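Local coordinates for protein demethyldecarbamoylnovobiocin O-methyltransferase (Streptomyces caeruleus, PDB 2WK1) that transfers a methyl group from S-adenosyl-L-methionine to the 4-hydroxyl of the noviose sugar, the penultimate step in biosynthesis of the antibiotic novobiocin, at residues A[38-43]-A[93-98]; A[142-147]-A[172-177]; A[148-153]-A[219-224]. All blocks are in the same frame, centred on the assembly; numbering follows the deposited sequence.

Contact 1 (A[38-43]-A[93-98]); sequences YLDLMI and NIRQCV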
# COMPACT_ATOMS: atom_id res chain seq x y z
N TYR A 38 -3.69 6.61 7.61
CA TYR A 38 -3.97 5.23 7.23
C TYR A 38 -4.94 5.16 6.06
O TYR A 38 -4.69 4.42 5.11
CB TYR A 38 -4.53 4.51 8.43
CG TYR A 38 -5.11 3.13 8.19
CD1 TYR A 38 -4.33 2.08 7.76
CD2 TYR A 38 -6.45 2.88 8.48
CE1 TYR A 38 -4.86 0.81 7.63
CE2 TYR A 38 -6.99 1.62 8.36
CZ TYR A 38 -6.20 0.58 7.92
OH TYR A 38 -6.79 -0.65 7.82
N LEU A 39 -6.07 5.86 6.15
CA LEU A 39 -7.08 5.74 5.08
C LEU A 39 -6.61 6.37 3.80
O LEU A 39 -6.89 5.86 2.72
CB LEU A 39 -8.42 6.32 5.52
CG LEU A 39 -9.08 5.52 6.62
CD1 LEU A 39 -10.35 6.24 7.12
CD2 LEU A 39 -9.36 4.07 6.22
N ASP A 40 -5.85 7.47 3.90
CA ASP A 40 -5.27 8.06 2.72
C ASP A 40 -4.37 7.05 1.98
O ASP A 40 -4.41 6.88 0.75
CB ASP A 40 -4.44 9.30 3.07
CG ASP A 40 -5.26 10.51 3.47
OD1 ASP A 40 -6.50 10.54 3.31
OD2 ASP A 40 -4.63 11.50 3.95
N LEU A 41 -3.54 6.36 2.74
CA LEU A 41 -2.63 5.38 2.16
C LEU A 41 -3.40 4.18 1.63
O LEU A 41 -3.13 3.67 0.55
CB LEU A 41 -1.57 4.95 3.18
CG LEU A 41 -0.62 3.86 2.77
CD1 LEU A 41 0.20 4.32 1.57
CD2 LEU A 41 0.29 3.45 3.92
N MET A 42 -4.39 3.74 2.36
CA MET A 42 -5.16 2.64 1.88
C MET A 42 -5.80 2.87 0.53
O MET A 42 -5.79 1.96 -0.31
CB MET A 42 -6.40 2.20 3.08
CG MET A 42 -7.12 1.05 2.54
SD MET A 42 -8.08 0.39 3.86
CE MET A 42 -7.02 -0.47 4.76
N ILE A 43 -6.35 4.07 0.32
CA ILE A 43 -6.94 4.39 -0.99
C ILE A 43 -5.88 4.27 -2.10
O ILE A 43 -6.14 3.69 -3.15
CB ILE A 43 -7.63 5.76 -0.92
CG1 ILE A 43 -8.92 5.63 -0.07
CG2 ILE A 43 -7.92 6.29 -2.33
CD1 ILE A 43 -9.59 6.94 0.30
N ASN A 93 -15.29 8.57 -2.54
CA ASN A 93 -16.73 8.61 -2.28
C ASN A 93 -17.15 7.61 -1.22
O ASN A 93 -17.97 7.92 -0.35
CB ASN A 93 -17.48 8.39 -3.59
CG ASN A 93 -18.97 8.16 -3.39
OD1 ASN A 93 -19.42 7.01 -3.45
ND2 ASN A 93 -19.73 9.22 -3.11
N ILE A 94 -16.63 6.39 -1.28
CA ILE A 94 -16.92 5.40 -0.23
C ILE A 94 -16.49 5.96 1.12
O ILE A 94 -17.23 5.90 2.11
CB ILE A 94 -16.19 4.07 -0.46
CG1 ILE A 94 -16.77 3.38 -1.67
CG2 ILE A 94 -16.30 3.14 0.78
CD1 ILE A 94 -15.97 2.13 -2.09
N ARG A 95 -15.27 6.49 1.19
CA ARG A 95 -14.78 7.03 2.44
C ARG A 95 -15.68 8.14 2.98
O ARG A 95 -15.99 8.16 4.18
CB ARG A 95 -13.33 7.50 2.30
CG ARG A 95 -12.75 8.01 3.61
CD ARG A 95 -11.44 8.59 3.43
NE ARG A 95 -10.92 9.20 4.62
CZ ARG A 95 -9.69 9.67 4.68
NH1 ARG A 95 -8.90 9.59 3.61
NH2 ARG A 95 -9.24 10.18 5.81
N GLN A 96 -16.06 9.06 2.11
CA GLN A 96 -16.90 10.16 2.55
C GLN A 96 -18.26 9.66 3.06
O GLN A 96 -18.75 10.12 4.10
CB GLN A 96 -17.08 11.18 1.43
CG GLN A 96 -15.80 11.93 1.01
CD GLN A 96 -15.20 12.90 2.02
OE1 GLN A 96 -14.44 12.50 2.91
NE2 GLN A 96 -15.45 14.20 1.81
N CYS A 97 -18.88 8.74 2.34
CA CYS A 97 -20.19 8.23 2.76
C CYS A 97 -20.10 7.44 4.06
O CYS A 97 -20.93 7.62 4.94
CB CYS A 97 -20.81 7.37 1.65
SG CYS A 97 -21.33 8.26 0.19
N VAL A 98 -19.11 6.56 4.16
CA VAL A 98 -18.99 5.75 5.37
C VAL A 98 -18.63 6.64 6.56
O VAL A 98 -19.21 6.48 7.65
CB VAL A 98 -17.98 4.59 5.22
CG1 VAL A 98 -17.81 3.83 6.54
CG2 VAL A 98 -18.43 3.63 4.11
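The helical segments carrying L39 and R95 run roughly antiparallel, their N-to-C directions 147° apart, and their axes come no nearer than 11.7 Å, a separation bridged largely by one long side chain. R95 has CG anti to its backbone N and stays extended out to NE, which delivers the guanidinium to the neighbouring helix. There R95 NH1 donates to D40 OD1 at 2.6 Å, a nearly straight salt-bridge bond (166°) lying in the guanidinium plane. The D40 carboxylate is turned 55° against that plane and meets the arginine through OD1, approached nearly along its C-O direction; the salt bridge is single. L39 lies over one guanidinium face, its CB 3.7 Å from R95 CZ, while I43 comes in at the edge and brings CD1 to 4.0 Å from R95 CD. S36 OG takes a second bond, from R95 NH2, which restrains the guanidinium's rotation. This is interhelical packing with its charged pair toward the more exposed side, joining helix 35-47 to helix 87-103. L39 reaches A130 of helix 119-130, I94 and V98 pack on the same helix, and C97 rests on Y239 of strand 238-242; L41 meets L41 of the second subunit.

Contact 2 (A[142-147]-A[172-177]); sequences DSFQGI and VSEEEV. With SAH (S-adenosyl-L-homocysteine), chain B.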
# COMPACT_ATOMS: atom_id res chain seq x y z
N ASP A 142 -21.10 -11.43 -3.92
CA ASP A 142 -20.64 -11.68 -5.26
C ASP A 142 -20.91 -13.13 -5.61
O ASP A 142 -20.98 -13.99 -4.73
CB ASP A 142 -19.12 -11.43 -5.38
CG ASP A 142 -18.69 -11.11 -6.78
OD1 ASP A 142 -18.55 -12.02 -7.62
OD2 ASP A 142 -18.52 -9.90 -7.06
N SER A 143 -20.99 -13.41 -6.90
CA SER A 143 -20.98 -14.80 -7.35
C SER A 143 -19.65 -15.50 -7.09
O SER A 143 -19.62 -16.72 -6.96
CB SER A 143 -21.27 -14.88 -8.83
OG SER A 143 -20.18 -14.33 -9.54
N PHE A 144 -18.57 -14.73 -7.04
CA PHE A 144 -17.20 -15.22 -7.03
C PHE A 144 -16.93 -16.08 -8.25
O PHE A 144 -16.00 -16.86 -8.25
CB PHE A 144 -16.87 -15.88 -5.68
CG PHE A 144 -17.05 -14.94 -4.52
CD1 PHE A 144 -16.11 -13.94 -4.27
CD2 PHE A 144 -18.16 -15.02 -3.69
CE1 PHE A 144 -16.28 -13.05 -3.24
CE2 PHE A 144 -18.31 -14.15 -2.62
CZ PHE A 144 -17.38 -13.15 -2.41
N GLN A 145 -17.72 -15.85 -9.31
CA GLN A 145 -17.65 -16.58 -10.58
C GLN A 145 -17.84 -15.62 -11.76
O GLN A 145 -18.05 -16.06 -12.90
CB GLN A 145 -18.78 -17.66 -10.65
CG GLN A 145 -18.74 -18.70 -9.54
CD GLN A 145 -19.69 -19.90 -9.72
OE1 GLN A 145 -19.56 -20.90 -9.02
NE2 GLN A 145 -20.62 -19.80 -10.64
N GLY A 146 -17.76 -14.32 -11.52
CA GLY A 146 -17.99 -13.34 -12.56
C GLY A 146 -19.46 -13.05 -12.85
O GLY A 146 -20.38 -13.42 -12.12
N ILE A 147 -19.67 -12.32 -13.93
CA ILE A 147 -20.99 -11.88 -14.34
C ILE A 147 -21.79 -13.08 -14.89
O ILE A 147 -21.24 -13.90 -15.60
CB ILE A 147 -20.81 -10.78 -15.41
CG1 ILE A 147 -20.15 -9.52 -14.77
CG2 ILE A 147 -22.13 -10.42 -16.08
CD1 ILE A 147 -19.87 -8.40 -15.79
N VAL A 172 -13.40 -13.75 -9.84
CA VAL A 172 -12.39 -13.84 -8.79
C VAL A 172 -12.98 -14.67 -7.67
O VAL A 172 -14.05 -14.36 -7.15
CB VAL A 172 -11.98 -12.45 -8.25
CG1 VAL A 172 -10.94 -12.60 -7.17
CG2 VAL A 172 -11.48 -11.54 -9.40
N SER A 173 -12.25 -15.71 -7.27
CA SER A 173 -12.76 -16.64 -6.28
C SER A 173 -12.85 -16.03 -4.88
O SER A 173 -12.16 -15.06 -4.54
CB SER A 173 -11.84 -17.87 -6.20
OG SER A 173 -10.63 -17.55 -5.57
N GLU A 174 -13.70 -16.62 -4.06
CA GLU A 174 -13.80 -16.18 -2.68
C GLU A 174 -12.49 -16.39 -1.93
O GLU A 174 -12.13 -15.60 -1.08
CB GLU A 174 -14.96 -16.88 -1.98
CG GLU A 174 -15.27 -16.28 -0.65
CD GLU A 174 -16.45 -16.92 0.06
OE1 GLU A 174 -17.28 -17.59 -0.58
OE2 GLU A 174 -16.51 -16.74 1.28
N GLU A 175 -11.75 -17.46 -2.26
CA GLU A 175 -10.48 -17.67 -1.61
C GLU A 175 -9.51 -16.50 -1.88
O GLU A 175 -8.79 -16.05 -0.98
CB GLU A 175 -9.90 -19.01 -2.05
CG GLU A 175 -9.10 -19.62 -0.98
CD GLU A 175 -7.76 -19.22 -1.16
OE1 GLU A 175 -7.37 -19.16 -2.34
OE2 GLU A 175 -7.10 -18.89 -0.16
N GLU A 176 -9.48 -16.04 -3.13
CA GLU A 176 -8.65 -14.90 -3.49
C GLU A 176 -9.07 -13.62 -2.77
O GLU A 176 -8.23 -12.90 -2.24
CB GLU A 176 -8.64 -14.72 -5.00
CG GLU A 176 -7.72 -13.56 -5.46
CD GLU A 176 -7.46 -13.53 -6.95
OE1 GLU A 176 -7.58 -14.55 -7.63
OE2 GLU A 176 -7.14 -12.43 -7.44
N VAL A 177 -10.37 -13.37 -2.70
CA VAL A 177 -10.86 -12.20 -1.98
C VAL A 177 -10.52 -12.27 -0.49
O VAL A 177 -10.07 -11.30 0.10
CB VAL A 177 -12.35 -11.96 -2.24
CG1 VAL A 177 -12.89 -10.81 -1.37
CG2 VAL A 177 -12.63 -11.72 -3.73
N SAH B . -16.59 -3.23 -7.00
CA SAH B . -15.45 -3.94 -7.68
CB SAH B . -15.79 -4.17 -9.16
CG SAH B . -16.96 -5.11 -9.38
SD SAH B . -16.85 -5.95 -10.96
C SAH B . -14.15 -3.21 -7.44
O SAH B . -13.20 -3.37 -8.22
OXT SAH B . -14.03 -2.55 -6.43
C5' SAH B . -18.49 -6.69 -11.09
C4' SAH B . -18.71 -7.83 -10.07
O4' SAH B . -20.13 -8.11 -10.01
C3' SAH B . -17.98 -9.13 -10.39
O3' SAH B . -17.15 -9.56 -9.29
C2' SAH B . -19.14 -10.11 -10.67
O2' SAH B . -18.89 -11.47 -10.29
C1' SAH B . -20.30 -9.53 -9.86
N9 SAH B . -21.66 -9.80 -10.33
C8 SAH B . -22.28 -9.13 -11.33
N7 SAH B . -23.58 -9.53 -11.43
C5 SAH B . -23.77 -10.45 -10.46
C6 SAH B . -24.90 -11.21 -9.99
N6 SAH B . -26.07 -11.11 -10.59
N1 SAH B . -24.72 -12.02 -8.93
C2 SAH B . -23.54 -12.10 -8.29
N3 SAH B . -22.44 -11.44 -8.66
C4 SAH B . -22.54 -10.60 -9.71
O HOH W 1 -16.10 -12.64 -9.45
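The F144 ring is sandwiched: D142 CB lies over the centre of one face, and E174 CB sits on the opposite face, offset toward the rim, in a CH-pi contact 3.9 Å from the ring centroid. At the edge, in plane, is V172 O, and V177 CG2 also approaches there, 3.9 Å from F144 CE1. This is the loop after strand 138-142 of a Rossmann-like methyltransferase fold, where the acidic residue ending the second strand takes the ribose of the cofactor. D142 does so with both carboxylate oxygens: OD1 accepts from SAH O2' at 2.7 Å and OD2 from SAH O3' at 2.6 Å. OD1 also takes F144 N through its anti lone pair, an Asx turn that ties the backbone of F144 to the ribose-binding carboxylate, while V115 N donates to OD2. S143 N donates to adenine N3 of SAH. The S143 hydroxyl, placed between backbone N and carbonyl carbon (chi1 69°), accepts from Q145 N in an ST turn and donates to G146 O on a lone pair. Across the contact E174 stays extended, its carboxylate plane 29° from the ring, and OE2 is salt-bridged to R178. S173 is the N-cap of helix 174-183, its OG accepting from E176 N. A water joins the two segments beside the ribose, accepting from G146 N at 3.1 Å and from V172 N at 2.9 Å.

Contact 3 (A[148-153]-A[219-224]); sequences PDVGED and LYESTW. With SAH (S-adenosyl-L-homocysteine), chain B; EDO (1,2-ethanediol), chain F.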
# COMPACT_ATOMS: atom_id res chain seq x y z
N PRO A 148 -23.09 -13.18 -14.55
CA PRO A 148 -23.88 -14.30 -15.09
C PRO A 148 -24.09 -14.16 -16.58
O PRO A 148 -24.12 -13.05 -17.09
CB PRO A 148 -25.22 -14.17 -14.36
CG PRO A 148 -25.32 -12.68 -14.01
CD PRO A 148 -23.90 -12.30 -13.67
N ASP A 149 -24.20 -15.30 -17.25
CA ASP A 149 -24.64 -15.34 -18.62
C ASP A 149 -26.16 -15.26 -18.62
O ASP A 149 -26.82 -16.23 -18.23
CB ASP A 149 -24.16 -16.64 -19.26
CG ASP A 149 -24.55 -16.78 -20.72
OD1 ASP A 149 -25.37 -15.99 -21.21
OD2 ASP A 149 -24.02 -17.70 -21.37
N VAL A 150 -26.71 -14.11 -19.00
CA VAL A 150 -28.14 -13.86 -18.83
C VAL A 150 -29.02 -14.68 -19.77
O VAL A 150 -30.21 -14.84 -19.50
CB VAL A 150 -28.50 -12.34 -18.92
CG1 VAL A 150 -27.76 -11.55 -17.84
CG2 VAL A 150 -28.24 -11.75 -20.29
N GLY A 151 -28.42 -15.20 -20.84
CA GLY A 151 -29.12 -16.12 -21.75
C GLY A 151 -30.17 -15.43 -22.59
O GLY A 151 -30.32 -14.20 -22.55
N GLU A 152 -30.93 -16.23 -23.33
CA GLU A 152 -31.90 -15.71 -24.29
C GLU A 152 -33.07 -14.96 -23.64
O GLU A 152 -33.70 -14.09 -24.27
CB GLU A 152 -32.42 -16.84 -25.20
CG GLU A 152 -33.31 -17.86 -24.50
CD GLU A 152 -33.71 -19.04 -25.39
OE1 GLU A 152 -33.03 -19.31 -26.41
OE2 GLU A 152 -34.71 -19.71 -25.06
N ASP A 153 -33.38 -15.27 -22.38
CA ASP A 153 -34.47 -14.60 -21.66
C ASP A 153 -34.01 -13.39 -20.81
O ASP A 153 -34.81 -12.78 -20.09
CB ASP A 153 -35.23 -15.60 -20.79
CG ASP A 153 -35.75 -16.80 -21.59
OD1 ASP A 153 -36.18 -16.62 -22.76
OD2 ASP A 153 -35.72 -17.93 -21.05
N LEU A 219 -25.01 -5.16 -14.66
CA LEU A 219 -26.17 -5.51 -15.49
C LEU A 219 -27.45 -4.91 -14.98
O LEU A 219 -27.57 -4.64 -13.79
CB LEU A 219 -26.38 -7.02 -15.48
CG LEU A 219 -25.27 -7.94 -15.93
CD1 LEU A 219 -25.70 -9.40 -15.77
CD2 LEU A 219 -24.93 -7.59 -17.34
N TYR A 220 -28.42 -4.76 -15.87
CA TYR A 220 -29.76 -4.36 -15.45
C TYR A 220 -30.27 -5.33 -14.40
O TYR A 220 -30.79 -4.91 -13.35
CB TYR A 220 -30.71 -4.33 -16.65
CG TYR A 220 -32.17 -4.13 -16.30
CD1 TYR A 220 -32.97 -5.20 -15.95
CD2 TYR A 220 -32.72 -2.87 -16.32
CE1 TYR A 220 -34.31 -5.02 -15.63
CE2 TYR A 220 -34.05 -2.66 -16.01
CZ TYR A 220 -34.84 -3.74 -15.66
OH TYR A 220 -36.18 -3.56 -15.37
N GLU A 221 -30.16 -6.63 -14.68
CA GLU A 221 -30.77 -7.58 -13.76
C GLU A 221 -30.12 -7.60 -12.39
O GLU A 221 -30.81 -7.68 -11.37
CB GLU A 221 -30.89 -8.96 -14.38
CG GLU A 221 -29.67 -9.76 -14.62
CD GLU A 221 -30.09 -11.22 -14.81
OE1 GLU A 221 -30.55 -11.57 -15.92
OE2 GLU A 221 -30.05 -11.98 -13.83
N SER A 222 -28.80 -7.49 -12.37
CA SER A 222 -28.06 -7.45 -11.13
C SER A 222 -28.45 -6.24 -10.32
O SER A 222 -28.64 -6.33 -9.10
CB SER A 222 -26.57 -7.44 -11.40
OG SER A 222 -26.16 -8.59 -12.15
N THR A 223 -28.58 -5.09 -10.99
CA THR A 223 -28.91 -3.85 -10.32
C THR A 223 -30.34 -3.87 -9.80
O THR A 223 -30.59 -3.47 -8.68
CB THR A 223 -28.68 -2.65 -11.27
OG1 THR A 223 -27.34 -2.69 -11.75
CG2 THR A 223 -28.93 -1.33 -10.61
N TRP A 224 -31.26 -4.35 -10.61
CA TRP A 224 -32.66 -4.45 -10.20
C TRP A 224 -32.79 -5.37 -8.99
O TRP A 224 -33.49 -5.06 -8.02
CB TRP A 224 -33.52 -4.95 -11.38
CG TRP A 224 -34.96 -4.96 -11.00
CD1 TRP A 224 -35.66 -6.02 -10.54
CD2 TRP A 224 -35.85 -3.84 -10.97
NE1 TRP A 224 -36.95 -5.64 -10.25
CE2 TRP A 224 -37.09 -4.30 -10.51
CE3 TRP A 224 -35.72 -2.49 -11.32
CZ2 TRP A 224 -38.19 -3.45 -10.36
CZ3 TRP A 224 -36.82 -1.65 -11.17
CH2 TRP A 224 -38.04 -2.14 -10.70
N SAH B . -16.59 -3.23 -7.00
CA SAH B . -15.45 -3.94 -7.68
CB SAH B . -15.79 -4.17 -9.16
CG SAH B . -16.96 -5.11 -9.38
SD SAH B . -16.85 -5.95 -10.96
C SAH B . -14.15 -3.21 -7.44
O SAH B . -13.20 -3.37 -8.22
OXT SAH B . -14.03 -2.55 -6.43
C5' SAH B . -18.49 -6.69 -11.09
C4' SAH B . -18.71 -7.83 -10.07
O4' SAH B . -20.13 -8.11 -10.01
C3' SAH B . -17.98 -9.13 -10.39
O3' SAH B . -17.15 -9.56 -9.29
C2' SAH B . -19.14 -10.11 -10.67
O2' SAH B . -18.89 -11.47 -10.29
C1' SAH B . -20.30 -9.53 -9.86
N9 SAH B . -21.66 -9.80 -10.33
C8 SAH B . -22.28 -9.13 -11.33
N7 SAH B . -23.58 -9.53 -11.43
C5 SAH B . -23.77 -10.45 -10.46
C6 SAH B . -24.90 -11.21 -9.99
N6 SAH B . -26.07 -11.11 -10.59
N1 SAH B . -24.72 -12.02 -8.93
C2 SAH B . -23.54 -12.10 -8.29
N3 SAH B . -22.44 -11.44 -8.66
C4 SAH B . -22.54 -10.60 -9.71
C1 EDO F . -25.13 -1.06 -10.07
O1 EDO F . -25.19 -2.53 -9.94
C2 EDO F . -24.61 -0.52 -11.42
O2 EDO F . -23.23 -0.10 -11.28
O HOH W 2 -31.62 -13.79 -17.22
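L219 directs its CD1 methyl at P148, 3.7 Å from ring atom CG of P148, whereas V150 lies alongside L219 and E221, each of which runs opposite to it. The same L219 methyl serves both residues: CD1 is also 3.6 Å from V150 CG1. V150 CG1 also lies 3.4 Å from E221 OE1, so one branch serves an apolar and a polar neighbour. E221 has CG between its backbone N and carbonyl carbon (chi1 70°) and then runs extended, which carries the carboxylate alongside V150. A water completes the link, donating to V150 O at 2.9 Å and to E221 OE1 at 2.8 Å. Both segments also line the adenine end of the cofactor pocket: S222 OG donates to SAH N7 at 2.8 Å, and P148 CD packs 3.6 Å from the same nitrogen. One turn into the helix, T223 OG1 and T223 N reach L219 O from opposite faces of its carbonyl plane. The contact thus joins the loop after strand 138-142 to the start of helix 220-230. Helix 156-161 lies beside both, with D158 touching V150 and L219 and accepting from the backbone N of Y220 and E221, while Y220 and T223 pack on helix 249-261.

All three contacts are partly buried. The first segments of contacts 2 and 3 are consecutive parts of one loop after strand 138-142, and the segments of the two contacts alternate along the chain; they touch through I147 CG2 and L219 CD1, 3.7 Å apart, and share SAH, contact 2 at the ribose and adenine N3, contact 3 at N7. Contact 1 is remote, its centre 23 Å from that of contact 2 and 31 Å from that of contact 3, on the other side of the chain's centre from the latter. Its helix pair is joined by a direct salt bridge with aliphatic packing round it, whereas the loop-to-helix contacts rely on ring or methyl packing with bridging waters. Contact 1 alone of the three reaches the second subunit.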